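Local coordinates for ABC transporter ATP-binding protein (Sulfolobus tokodaii, PDB 2PJZ) that probably binds and hydrolyses ATP as the nucleotide-binding subunit of an ABC transporter, possibly one that imports cobalt, at residues Gly30-Leu36 and Lys176-Thr182; Arg75-Leu80 and Pro147-Asp153; Ser168-Lys172 and Leu190-Tyr194; Leu204-Ile208 and Leu227-Asp231. One frame throughout, in Å; residues are numbered along the deposited sequence. Where two conformers were deposited one is given.

In the fold
Interactions 1 and 2 build adjacent parts of one mixed six-stranded sheet, their centres about 10 Å apart. Strands 149-153 and 177-182 join them, with L152 N 2.8 Å from I179 O, a probable hydrogen bond. Both reach towards the probable nucleotide site: the side chains of V181 and D153 lie about 6 and 5 Å from a sulfate, probably a crystallisation ion, beside the Walker A pattern. Interaction 3 packs helix 161-173 beside the sheet and touches interaction 1 where K32 NZ meets Y194 OH at 2.7 Å. Interaction 4 lies at the far edge, its centre about 25 Å from that of interaction 2; L204 CD1 reaches I35 CG2 of interaction 1 at 3.7 Å.

Interaction 1: Gly30-Leu36 and Lys176-Thr182; sequences GEKVIIL and KEGILVT
I35, G30 and K176 bury the most surface in this contact, the first inside the sheet and the other two at its exposed end. The CD1 methyl of I35 comes to 3.6 Å from I179 CG2, the two side chains crossing at a slant. A chi1 of -68° places I35 CG1 next to the backbone N, and the extended chain beyond it carries CD1 back towards I179, two residues before V181, the bridge partner of I35. On the same face I35 CB packs against V181 CG1. The main chain of I35 bonds to both neighbours of V181: its N donates to L180 O at 2.9 Å, and its O accepts from T182 N at 3.1 Å. That alternation identifies parallel pairing, and the strand axes diverge by 20°. These are two central strands of the P-loop NTPase core; strand 32-36 leads into a loop with the Walker A pattern, and I179 and V181 pack on L47 of the helix that follows. On the other face L36 CD2 touches T182 CG2 at 3.6 Å. At the N-terminal end G30 N donates to E177 OE1 at 2.8 Å on the anti side of the carboxylate but tilted from its plane, while E177 OE2 is taken by M1 N. The aliphatic part of K176 passes G30 O, with CG at 3.6 Å, and a bend at chi3 (86°) keeps CE within 3.7 Å of G30 O.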
loop_
_atom_site.group_PDB
_atom_site.type_symbol
_atom_site.label_atom_id
_atom_site.label_comp_id
_atom_site.label_asym_id
_atom_site.label_seq_id
_atom_site.Cartn_x
_atom_site.Cartn_y
_atom_site.Cartn_z
ATOM N N GLY A 30 -9.816 11.617 0.276
ATOM C CA GLY A 30 -9.712 12.363 1.532
ATOM C C GLY A 30 -9.186 11.540 2.696
ATOM O O GLY A 30 -9.209 12.007 3.851
ATOM N N GLU A 31 -8.666 10.344 2.414
ATOM C CA GLU A 31 -8.249 9.417 3.488
ATOM C C GLU A 31 -7.274 8.414 2.866
ATOM O O GLU A 31 -7.290 8.233 1.653
ATOM C CB GLU A 31 -9.457 8.656 4.072
ATOM C CG GLU A 31 -10.146 7.677 3.108
ATOM C CD GLU A 31 -11.404 7.055 3.686
ATOM O OE1 GLU A 31 -11.381 6.633 4.858
ATOM O OE2 GLU A 31 -12.422 6.997 2.973
ATOM N N LYS A 32 -6.455 7.769 3.698
ATOM C CA LYS A 32 -5.659 6.594 3.267
ATOM C C LYS A 32 -6.450 5.332 3.481
ATOM O O LYS A 32 -7.120 5.190 4.493
ATOM C CB LYS A 32 -4.380 6.482 4.092
ATOM C CG LYS A 32 -3.315 7.498 3.723
ATOM C CD LYS A 32 -2.128 7.408 4.711
ATOM C CE LYS A 32 -1.978 8.683 5.558
ATOM N NZ LYS A 32 -2.830 8.810 6.843
ATOM N N VAL A 33 -6.419 4.410 2.525
ATOM C CA VAL A 33 -7.030 3.108 2.782
ATOM C C VAL A 33 -5.912 2.064 2.664
ATOM O O VAL A 33 -4.878 2.310 2.006
ATOM C CB VAL A 33 -8.224 2.791 1.857
ATOM C CG1 VAL A 33 -9.317 3.883 1.992
ATOM C CG2 VAL A 33 -7.769 2.609 0.367
ATOM N N ILE A 34 -6.113 0.926 3.301
ATOM C CA ILE A 34 -5.121 -0.134 3.260
ATOM C C ILE A 34 -5.653 -1.281 2.422
ATOM O O ILE A 34 -6.811 -1.673 2.549
ATOM C CB ILE A 34 -4.778 -0.636 4.699
ATOM C CG1 ILE A 34 -4.181 0.505 5.518
ATOM C CG2 ILE A 34 -3.802 -1.853 4.648
ATOM C CD1 ILE A 34 -4.184 0.225 7.027
ATOM N N ILE A 35 -4.827 -1.806 1.524
ATOM C CA ILE A 35 -5.266 -2.941 0.747
ATOM C C ILE A 35 -4.435 -4.090 1.286
ATOM O O ILE A 35 -3.200 -3.999 1.296
ATOM C CB ILE A 35 -4.991 -2.745 -0.769
ATOM C CG1 ILE A 35 -5.890 -1.624 -1.325
ATOM C CG2 ILE A 35 -5.222 -4.073 -1.532
ATOM C CD1 ILE A 35 -5.671 -1.379 -2.856
ATOM N N LEU A 36 -5.134 -5.131 1.763
ATOM C CA LEU A 36 -4.485 -6.290 2.388
ATOM C C LEU A 36 -4.570 -7.435 1.438
ATOM O O LEU A 36 -5.619 -7.710 0.889
ATOM C CB LEU A 36 -5.212 -6.715 3.688
ATOM C CG LEU A 36 -5.236 -5.745 4.838
ATOM C CD1 LEU A 36 -6.186 -6.270 5.945
ATOM C CD2 LEU A 36 -3.786 -5.527 5.356
ATOM N N LYS A 176 -2.523 13.035 3.155
ATOM C CA LYS A 176 -3.836 12.733 3.686
ATOM C C LYS A 176 -4.586 11.640 2.947
ATOM O O LYS A 176 -5.281 10.853 3.594
ATOM C CB LYS A 176 -4.714 13.986 3.764
ATOM C CG LYS A 176 -6.099 13.700 4.395
ATOM C CD LYS A 176 -6.914 14.967 4.627
ATOM C CE LYS A 176 -7.689 15.363 3.392
ATOM N NZ LYS A 176 -8.483 16.589 3.744
ATOM N N GLU A 177 -4.454 11.578 1.621
ATOM C CA GLU A 177 -5.227 10.608 0.833
ATOM C C GLU A 177 -4.244 9.604 0.223
ATOM O O GLU A 177 -3.101 9.959 -0.102
ATOM C CB GLU A 177 -5.953 11.323 -0.306
ATOM C CG GLU A 177 -6.698 10.439 -1.335
ATOM C CD GLU A 177 -7.402 11.305 -2.362
ATOM O OE1 GLU A 177 -8.226 12.178 -1.950
ATOM O OE2 GLU A 177 -7.137 11.126 -3.575
ATOM N N GLY A 178 -4.689 8.370 0.054
ATOM C CA GLY A 178 -3.873 7.437 -0.721
ATOM C C GLY A 178 -4.136 6.005 -0.382
ATOM O O GLY A 178 -5.181 5.646 0.189
ATOM N N ILE A 179 -3.184 5.159 -0.762
ATOM C CA ILE A 179 -3.383 3.718 -0.666
ATOM C C ILE A 179 -2.096 3.173 -0.109
ATOM O O ILE A 179 -1.012 3.515 -0.578
ATOM C CB ILE A 179 -3.685 3.081 -2.061
ATOM C CG1 ILE A 179 -5.085 3.489 -2.552
ATOM C CG2 ILE A 179 -3.609 1.503 -1.982
ATOM C CD1 ILE A 179 -5.281 3.185 -4.056
ATOM N N LEU A 180 -2.214 2.325 0.915
ATOM C CA LEU A 180 -1.066 1.661 1.498
ATOM C C LEU A 180 -1.302 0.182 1.261
ATOM O O LEU A 180 -2.341 -0.316 1.636
ATOM C CB LEU A 180 -1.016 1.927 3.012
ATOM C CG LEU A 180 0.211 1.425 3.797
ATOM C CD1 LEU A 180 0.363 2.204 5.124
ATOM C CD2 LEU A 180 0.136 -0.095 4.080
ATOM N N VAL A 181 -0.346 -0.526 0.658
ATOM C CA VAL A 181 -0.539 -1.952 0.460
ATOM C C VAL A 181 0.409 -2.782 1.322
ATOM O O VAL A 181 1.571 -2.437 1.467
ATOM C CB VAL A 181 -0.445 -2.405 -1.045
ATOM C CG1 VAL A 181 -1.291 -1.495 -1.957
ATOM C CG2 VAL A 181 0.975 -2.461 -1.533
ATOM N N THR A 182 -0.106 -3.891 1.865
ATOM C CA THR A 182 0.696 -4.753 2.745
ATOM C C THR A 182 0.130 -6.144 2.890
ATOM O O THR A 182 -1.096 -6.349 2.784
ATOM C CB THR A 182 0.874 -4.124 4.162
ATOM O OG1 THR A 182 1.821 -4.908 4.914
ATOM C CG2 THR A 182 -0.480 -4.062 4.904
#

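Interaction 2: Arg75-Leu80 and Pro147-Asp153; sequences RYSTNL and PEIVGLD
The carbonyl oxygen of G151 is gripped from one neighbouring strand end: T78 OG1 donates to G151 O at 2.9 Å, tilted from the carbonyl plane, and N79 N adds a weak bond. T78 OG1 also accepts from L80 N, forming an ST turn that ends the strand. Strand 76-78 is the edge of the central sheet of the P-loop NTPase core and runs parallel to 149-153, the axes 9° apart; the sequence ending in D153 resembles a Walker B motif. S77 N donates to I149 O at 3.1 Å and S77 O accepts from G151 N at 3.0 Å, flanking V150, the bridge partner of S77. Beyond the last bridge, T78 with G151, the side-chain amide of N79 pairs with D153, OD1 taking D153 N at 2.8 Å and ND2 giving to D153 O at 3.1 Å. T139 OG1 also partners N79 ND2, fixing the amide's rotation. D153 OD1 is bonded to T44 OG1 of the Walker A pattern, by the probable nucleotide site. S77 OG, bonded to A142 O, lies against the P147 ring. At the exposed end a water lies between R75 NH1 and E148 OE2. Y76 presents its ring edge to I149 CG2, in plane, with CD1 at 3.7 Å. Its hydroxyl, bonded to S51 OG, lies 3.8 Å from G151 CA, where a side chain would collide with Y76 OH.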
loop_
_atom_site.group_PDB
_atom_site.type_symbol
_atom_site.label_atom_id
_atom_site.label_comp_id
_atom_site.label_asym_id
_atom_site.label_seq_id
_atom_site.Cartn_x
_atom_site.Cartn_y
_atom_site.Cartn_z
ATOM N N ARG A 75 1.744 16.720 -6.726
ATOM C CA ARG A 75 1.003 16.377 -5.508
ATOM C C ARG A 75 0.853 14.898 -5.187
ATOM O O ARG A 75 0.279 14.546 -4.147
ATOM C CB ARG A 75 -0.370 17.049 -5.513
ATOM C CG ARG A 75 -0.200 18.596 -5.636
ATOM C CD ARG A 75 -1.512 19.279 -5.397
ATOM N NE ARG A 75 -1.602 20.587 -6.037
ATOM C CZ ARG A 75 -1.492 21.743 -5.403
ATOM N NH1 ARG A 75 -1.274 21.776 -4.092
ATOM N NH2 ARG A 75 -1.611 22.873 -6.099
ATOM N N TYR A 76 1.331 14.040 -6.085
ATOM C CA TYR A 76 1.315 12.584 -5.858
ATOM C C TYR A 76 2.723 12.076 -5.603
ATOM O O TYR A 76 3.674 12.512 -6.270
ATOM C CB TYR A 76 0.744 11.888 -7.112
ATOM C CG TYR A 76 0.751 10.374 -6.996
ATOM C CD1 TYR A 76 -0.276 9.719 -6.337
ATOM C CD2 TYR A 76 1.817 9.611 -7.496
ATOM C CE1 TYR A 76 -0.276 8.325 -6.195
ATOM C CE2 TYR A 76 1.818 8.211 -7.383
ATOM C CZ TYR A 76 0.762 7.590 -6.716
ATOM O OH TYR A 76 0.727 6.231 -6.590
ATOM N N SER A 77 2.868 11.154 -4.650
ATOM C CA SER A 77 4.129 10.487 -4.383
ATOM C C SER A 77 3.929 8.987 -4.233
ATOM O O SER A 77 2.872 8.538 -3.808
ATOM C CB SER A 77 4.720 10.955 -3.025
ATOM O OG SER A 77 5.170 12.256 -3.105
ATOM N N THR A 78 4.973 8.222 -4.545
ATOM C CA THR A 78 5.007 6.790 -4.236
ATOM C C THR A 78 6.399 6.458 -3.681
ATOM O O THR A 78 7.385 7.159 -3.958
ATOM C CB THR A 78 4.662 5.887 -5.489
ATOM O OG1 THR A 78 4.660 4.484 -5.136
ATOM C CG2 THR A 78 5.699 6.110 -6.626
ATOM N N ASN A 79 6.457 5.426 -2.860
ATOM C CA ASN A 79 7.756 4.890 -2.406
ATOM C C ASN A 79 8.227 3.731 -3.251
ATOM O O ASN A 79 9.227 3.098 -2.910
ATOM C CB ASN A 79 7.656 4.442 -0.944
ATOM C CG ASN A 79 6.807 3.176 -0.764
ATOM O OD1 ASN A 79 6.113 2.729 -1.682
ATOM N ND2 ASN A 79 6.902 2.572 0.424
ATOM N N LEU A 80 7.533 3.453 -4.370
ATOM C CA LEU A 80 7.912 2.285 -5.205
ATOM C C LEU A 80 9.345 2.434 -5.725
ATOM O O LEU A 80 9.754 3.534 -6.138
ATOM C CB LEU A 80 6.968 2.090 -6.402
ATOM C CG LEU A 80 5.602 1.474 -6.088
ATOM C CD1 LEU A 80 4.667 1.798 -7.290
ATOM C CD2 LEU A 80 5.665 -0.039 -5.836
ATOM N N PRO A 147 2.889 15.162 0.011
ATOM C CA PRO A 147 1.950 14.844 -1.060
ATOM C C PRO A 147 0.532 14.959 -0.561
ATOM O O PRO A 147 0.241 14.684 0.633
ATOM C CB PRO A 147 2.246 13.350 -1.357
ATOM C CG PRO A 147 2.819 12.807 -0.057
ATOM C CD PRO A 147 3.640 13.973 0.474
ATOM N N GLU A 148 -0.368 15.367 -1.443
ATOM C CA GLU A 148 -1.783 15.221 -1.144
ATOM C C GLU A 148 -2.250 13.765 -1.291
ATOM O O GLU A 148 -3.208 13.343 -0.647
ATOM C CB GLU A 148 -2.617 16.096 -2.083
ATOM C CG GLU A 148 -2.388 17.607 -1.911
ATOM C CD GLU A 148 -2.671 18.146 -0.520
ATOM O OE1 GLU A 148 -3.403 17.504 0.291
ATOM O OE2 GLU A 148 -2.142 19.250 -0.248
ATOM N N ILE A 149 -1.580 13.012 -2.164
ATOM C CA ILE A 149 -2.038 11.667 -2.512
ATOM C C ILE A 149 -0.794 10.807 -2.541
ATOM O O ILE A 149 0.159 11.160 -3.187
ATOM C CB ILE A 149 -2.723 11.639 -3.926
ATOM C CG1 ILE A 149 -3.852 12.695 -3.983
ATOM C CG2 ILE A 149 -3.264 10.201 -4.241
ATOM C CD1 ILE A 149 -4.613 12.750 -5.403
ATOM N N VAL A 150 -0.833 9.648 -1.883
ATOM C CA VAL A 150 0.374 8.791 -1.828
ATOM C C VAL A 150 0.016 7.288 -2.121
ATOM O O VAL A 150 -1.047 6.789 -1.730
ATOM C CB VAL A 150 1.096 9.049 -0.440
ATOM C CG1 VAL A 150 0.243 8.456 0.722
ATOM C CG2 VAL A 150 2.542 8.569 -0.425
ATOM N N GLY A 151 0.906 6.574 -2.809
ATOM C CA GLY A 151 0.765 5.133 -3.003
ATOM C C GLY A 151 1.945 4.505 -2.298
ATOM O O GLY A 151 3.092 4.669 -2.712
ATOM N N LEU A 152 1.676 3.800 -1.212
ATOM C CA LEU A 152 2.767 3.242 -0.439
ATOM C C LEU A 152 2.776 1.719 -0.512
ATOM O O LEU A 152 1.801 1.070 -0.167
ATOM C CB LEU A 152 2.721 3.736 1.001
ATOM C CG LEU A 152 2.886 5.230 1.188
ATOM C CD1 LEU A 152 2.657 5.600 2.659
ATOM C CD2 LEU A 152 4.286 5.682 0.717
ATOM N N ASP A 153 3.879 1.172 -1.006
ATOM C CA ASP A 153 4.046 -0.289 -1.064
ATOM C C ASP A 153 4.818 -0.804 0.176
ATOM O O ASP A 153 5.942 -0.368 0.456
ATOM C CB ASP A 153 4.791 -0.666 -2.334
ATOM C CG ASP A 153 4.875 -2.176 -2.544
ATOM O OD1 ASP A 153 3.941 -2.902 -2.149
ATOM O OD2 ASP A 153 5.894 -2.612 -3.081
HETATM O O HOH W 1 -0.382 20.367 -2.186
#

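Interaction 3: Ser168-Lys172 and Leu190-Tyr194; sequences SRYIK and LYKEY
Two torsions aim helix 161-173 at the loop residues L190 and Y191: K172, bent at chi3 (79°), brings NZ to the L190 carbonyl oxygen, and in the S168 conformer described here a chi1 of -175° turns OG towards the Y191 hydroxyl. The loop links strands 177-182 and 195-200 of the core sheet and includes a type I beta turn from Y191 to Y194, so the contact packs a helix of the P-loop NTPase core against a connection between two of its strands. K172 NZ donates to L190 O at 2.6 Å, in the carbonyl plane, while the salt bridge to E193 OE1 is long at 3.7 Å. The stem of K172 lies across Y191, with CG 3.7 Å from CE1. With an alanine in place of K172, the L190 carbonyl would probably lose its charged partner and the two tyrosines the methylene packing beside them. In that conformer S168 OG is 2.8 Å from Y191 OH. I171 CG2 approaches the edge of the Y191 ring near its plane, 3.5 Å from OH. Y194 OH, hydrogen-bonded to K32 NZ, lies 3.3 Å from K172 CG, and Y191 CD1 sits 3.8 Å above the centre of the Y194 ring.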
loop_
_atom_site.group_PDB
_atom_site.type_symbol
_atom_site.label_atom_id
_atom_site.label_comp_id
_atom_site.label_asym_id
_atom_site.label_seq_id
_atom_site.Cartn_x
_atom_site.Cartn_y
_atom_site.Cartn_z
ATOM N N SER A 168 5.522 4.988 10.839
ATOM C CA SER A 168 4.065 4.997 10.933
ATOM C C SER A 168 3.565 6.369 11.364
ATOM O O SER A 168 2.550 6.838 10.872
ATOM C CB SER A 168 3.567 3.928 11.903
ATOM O OG SER A 168 2.155 3.854 11.909
ATOM N N ARG A 169 4.286 7.002 12.283
ATOM C CA ARG A 169 3.951 8.350 12.736
ATOM C C ARG A 169 3.990 9.314 11.543
ATOM O O ARG A 169 3.092 10.135 11.376
ATOM C CB ARG A 169 4.845 8.792 13.933
ATOM C CG ARG A 169 4.424 8.041 15.260
ATOM C CD ARG A 169 5.399 8.042 16.527
ATOM N NE ARG A 169 4.880 7.073 17.534
ATOM C CZ ARG A 169 5.571 6.074 18.119
ATOM N NH1 ARG A 169 6.874 5.919 17.886
ATOM N NH2 ARG A 169 4.962 5.237 18.974
ATOM N N TYR A 170 4.986 9.170 10.672
ATOM C CA TYR A 170 5.070 10.054 9.487
ATOM C C TYR A 170 4.021 9.729 8.415
ATOM O O TYR A 170 3.501 10.627 7.749
ATOM C CB TYR A 170 6.471 10.000 8.894
ATOM C CG TYR A 170 7.484 10.758 9.714
ATOM C CD1 TYR A 170 7.349 12.128 9.919
ATOM C CD2 TYR A 170 8.589 10.108 10.261
ATOM C CE1 TYR A 170 8.278 12.833 10.668
ATOM C CE2 TYR A 170 9.527 10.805 11.016
ATOM C CZ TYR A 170 9.363 12.157 11.215
ATOM O OH TYR A 170 10.307 12.837 11.954
ATOM N N ILE A 171 3.763 8.439 8.235
ATOM C CA ILE A 171 2.730 7.957 7.308
ATOM C C ILE A 171 1.387 8.547 7.723
ATOM O O ILE A 171 0.597 8.971 6.885
ATOM C CB ILE A 171 2.715 6.380 7.263
ATOM C CG1 ILE A 171 3.963 5.883 6.529
ATOM C CG2 ILE A 171 1.409 5.826 6.628
ATOM C CD1 ILE A 171 4.221 4.375 6.596
ATOM N N LYS A 172 1.131 8.602 9.025
ATOM C CA LYS A 172 -0.148 9.100 9.509
ATOM C C LYS A 172 -0.261 10.620 9.417
ATOM O O LYS A 172 -1.356 11.154 9.182
ATOM C CB LYS A 172 -0.463 8.526 10.896
ATOM C CG LYS A 172 -0.595 6.966 10.845
ATOM C CD LYS A 172 -0.518 6.303 12.245
ATOM C CE LYS A 172 -1.814 6.401 13.020
ATOM N NZ LYS A 172 -1.668 5.597 14.296
ATOM N N LEU A 190 -1.774 -0.225 14.559
ATOM C CA LEU A 190 -1.441 1.202 14.507
ATOM C C LEU A 190 -2.350 1.956 13.533
ATOM O O LEU A 190 -2.244 3.171 13.402
ATOM C CB LEU A 190 0.023 1.394 14.096
ATOM C CG LEU A 190 1.099 1.136 15.162
ATOM C CD1 LEU A 190 2.459 1.367 14.538
ATOM C CD2 LEU A 190 0.900 2.045 16.380
ATOM N N TYR A 191 -3.251 1.234 12.866
ATOM C CA TYR A 191 -4.074 1.833 11.819
ATOM C C TYR A 191 -5.562 1.619 12.010
ATOM O O TYR A 191 -6.296 1.538 11.037
ATOM C CB TYR A 191 -3.604 1.356 10.435
ATOM C CG TYR A 191 -2.262 1.922 10.091
ATOM C CD1 TYR A 191 -2.146 3.130 9.398
ATOM C CD2 TYR A 191 -1.089 1.285 10.516
ATOM C CE1 TYR A 191 -0.894 3.671 9.111
ATOM C CE2 TYR A 191 0.154 1.822 10.236
ATOM C CZ TYR A 191 0.246 3.007 9.527
ATOM O OH TYR A 191 1.490 3.522 9.257
ATOM N N LYS A 192 -6.006 1.603 13.272
ATOM C CA LYS A 192 -7.405 1.337 13.636
ATOM C C LYS A 192 -8.373 2.328 13.038
ATOM O O LYS A 192 -9.511 1.958 12.691
ATOM C CB LYS A 192 -7.585 1.334 15.170
ATOM C CG LYS A 192 -6.698 0.355 15.883
ATOM C CD LYS A 192 -6.780 0.504 17.425
ATOM C CE LYS A 192 -6.145 -0.718 18.083
ATOM N NZ LYS A 192 -6.411 -0.741 19.567
ATOM N N GLU A 193 -7.937 3.572 12.885
ATOM C CA GLU A 193 -8.842 4.606 12.365
ATOM C C GLU A 193 -8.982 4.563 10.832
ATOM O O GLU A 193 -9.717 5.371 10.232
ATOM C CB GLU A 193 -8.430 6.005 12.883
ATOM C CG GLU A 193 -7.089 6.570 12.368
ATOM C CD GLU A 193 -5.807 6.087 13.081
ATOM O OE1 GLU A 193 -4.988 6.984 13.434
ATOM O OE2 GLU A 193 -5.579 4.858 13.239
ATOM N N TYR A 194 -8.315 3.593 10.207
ATOM C CA TYR A 194 -8.257 3.514 8.726
ATOM C C TYR A 194 -9.202 2.480 8.196
ATOM O O TYR A 194 -9.624 1.611 8.949
ATOM C CB TYR A 194 -6.836 3.197 8.267
ATOM C CG TYR A 194 -5.916 4.348 8.464
ATOM C CD1 TYR A 194 -5.135 4.839 7.426
ATOM C CD2 TYR A 194 -5.813 4.954 9.712
ATOM C CE1 TYR A 194 -4.278 5.944 7.645
ATOM C CE2 TYR A 194 -5.002 6.032 9.926
ATOM C CZ TYR A 194 -4.241 6.531 8.909
ATOM O OH TYR A 194 -3.444 7.611 9.210
#

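Interaction 4: Leu204-Ile208 and Leu227-Asp231; sequences LQGPI and LLVLD
Strands 204-208 and 228-231 run antiparallel at 172° with axes 7.4 Å apart, too far for direct backbone pairing, so side chains join them. Q205, extended beyond CG, spans the gap with its amide. Its OE1 accepts from D231 N at 3.0 Å, in the carbonyl plane on a lone pair, and its NE2 donates to D231 O at 2.9 Å, 3° out of the amide plane. The amide thus pairs with one residue's N and O. V200 O takes a second bond from NE2, and a water links OE1 to V229 O. Each strand is the outermost of its own sheet: 203-209 closes the mixed core sheet of the P-loop NTPase fold, 228-232 a C-terminal antiparallel sheet, and this contact joins the two. With a leucine in place of Q205, D231 N and O would probably be left without these partners, and V200 O without its bond from NE2. L230 CD2 rests on Q205 CB at 3.7 Å. L228 lays CD1 against G206 CA at 3.8 Å. L227 and L228 both face I239 in a classic beta bulge, and I208 CD1 reaches L227 CB at 3.7 Å, the side chains crossing at about a right angle.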
loop_
_atom_site.group_PDB
_atom_site.type_symbol
_atom_site.label_atom_id
_atom_site.label_comp_id
_atom_site.label_asym_id
_atom_site.label_seq_id
_atom_site.Cartn_x
_atom_site.Cartn_y
_atom_site.Cartn_z
ATOM N N LEU A 204 -11.299 -6.735 -5.347
ATOM C CA LEU A 204 -11.004 -5.851 -4.224
ATOM C C LEU A 204 -12.255 -5.763 -3.353
ATOM O O LEU A 204 -13.266 -5.195 -3.793
ATOM C CB LEU A 204 -10.650 -4.472 -4.727
ATOM C CG LEU A 204 -9.722 -3.515 -4.007
ATOM C CD1 LEU A 204 -8.441 -4.150 -3.422
ATOM C CD2 LEU A 204 -9.321 -2.424 -5.034
ATOM N N GLN A 205 -12.194 -6.285 -2.127
ATOM C CA GLN A 205 -13.418 -6.403 -1.309
ATOM C C GLN A 205 -13.367 -5.614 -0.000
ATOM O O GLN A 205 -12.375 -5.652 0.716
ATOM C CB GLN A 205 -13.762 -7.881 -1.088
ATOM C CG GLN A 205 -13.552 -8.756 -2.336
ATOM C CD GLN A 205 -14.153 -10.144 -2.198
ATOM O OE1 GLN A 205 -15.210 -10.307 -1.581
ATOM N NE2 GLN A 205 -13.483 -11.151 -2.747
ATOM N N GLY A 206 -14.435 -4.873 0.287
ATOM C CA GLY A 206 -14.438 -3.964 1.425
ATOM C C GLY A 206 -15.330 -2.786 1.083
ATOM O O GLY A 206 -16.082 -2.870 0.124
ATOM N N PRO A 207 -15.235 -1.687 1.840
ATOM C CA PRO A 207 -14.274 -1.431 2.901
ATOM C C PRO A 207 -14.681 -2.054 4.261
ATOM O O PRO A 207 -15.832 -2.422 4.439
ATOM C CB PRO A 207 -14.271 0.095 2.994
ATOM C CG PRO A 207 -15.674 0.468 2.652
ATOM C CD PRO A 207 -16.120 -0.527 1.611
ATOM N N ILE A 208 -13.725 -2.186 5.165
ATOM C CA ILE A 208 -14.032 -2.525 6.566
ATOM C C ILE A 208 -13.158 -1.679 7.471
ATOM O O ILE A 208 -11.995 -1.397 7.151
ATOM C CB ILE A 208 -13.893 -4.055 6.852
ATOM C CG1 ILE A 208 -14.269 -4.377 8.316
ATOM C CG2 ILE A 208 -12.478 -4.570 6.557
ATOM C CD1 ILE A 208 -14.294 -5.883 8.600
ATOM N N LEU A 227 -19.546 -7.918 9.404
ATOM C CA LEU A 227 -18.968 -6.626 9.041
ATOM C C LEU A 227 -18.601 -6.612 7.554
ATOM O O LEU A 227 -18.704 -5.578 6.871
ATOM C CB LEU A 227 -17.729 -6.337 9.876
ATOM C CG LEU A 227 -17.858 -6.073 11.377
ATOM C CD1 LEU A 227 -16.551 -6.480 12.039
ATOM C CD2 LEU A 227 -18.166 -4.589 11.661
ATOM N N LEU A 228 -18.162 -7.765 7.056
ATOM C CA LEU A 228 -17.847 -7.906 5.631
ATOM C C LEU A 228 -17.918 -9.365 5.234
ATOM O O LEU A 228 -17.414 -10.218 5.956
ATOM C CB LEU A 228 -16.437 -7.358 5.349
ATOM C CG LEU A 228 -15.905 -7.435 3.906
ATOM C CD1 LEU A 228 -16.742 -6.549 2.991
ATOM C CD2 LEU A 228 -14.435 -6.998 3.875
ATOM N N VAL A 229 -18.542 -9.645 4.093
ATOM C CA VAL A 229 -18.548 -10.997 3.538
ATOM C C VAL A 229 -17.640 -11.075 2.302
ATOM O O VAL A 229 -17.845 -10.354 1.338
ATOM C CB VAL A 229 -19.968 -11.490 3.178
ATOM C CG1 VAL A 229 -19.919 -12.936 2.652
ATOM C CG2 VAL A 229 -20.911 -11.401 4.435
ATOM N N LEU A 230 -16.636 -11.941 2.362
ATOM C CA LEU A 230 -15.714 -12.150 1.238
ATOM C C LEU A 230 -16.146 -13.315 0.371
ATOM O O LEU A 230 -16.397 -14.394 0.881
ATOM C CB LEU A 230 -14.306 -12.451 1.751
ATOM C CG LEU A 230 -13.623 -11.430 2.657
ATOM C CD1 LEU A 230 -12.347 -12.023 3.177
ATOM C CD2 LEU A 230 -13.370 -10.124 1.886
ATOM N N ASP A 231 -16.209 -13.092 -0.939
ATOM C CA ASP A 231 -16.396 -14.163 -1.934
ATOM C C ASP A 231 -15.043 -14.723 -2.413
ATOM O O ASP A 231 -14.211 -13.957 -2.917
ATOM C CB ASP A 231 -17.200 -13.595 -3.104
ATOM C CG ASP A 231 -18.480 -12.904 -2.652
ATOM O OD1 ASP A 231 -19.251 -13.510 -1.873
ATOM O OD2 ASP A 231 -18.741 -11.758 -3.057
HETATM O O HOH W 2 -17.264 -8.208 -0.748
#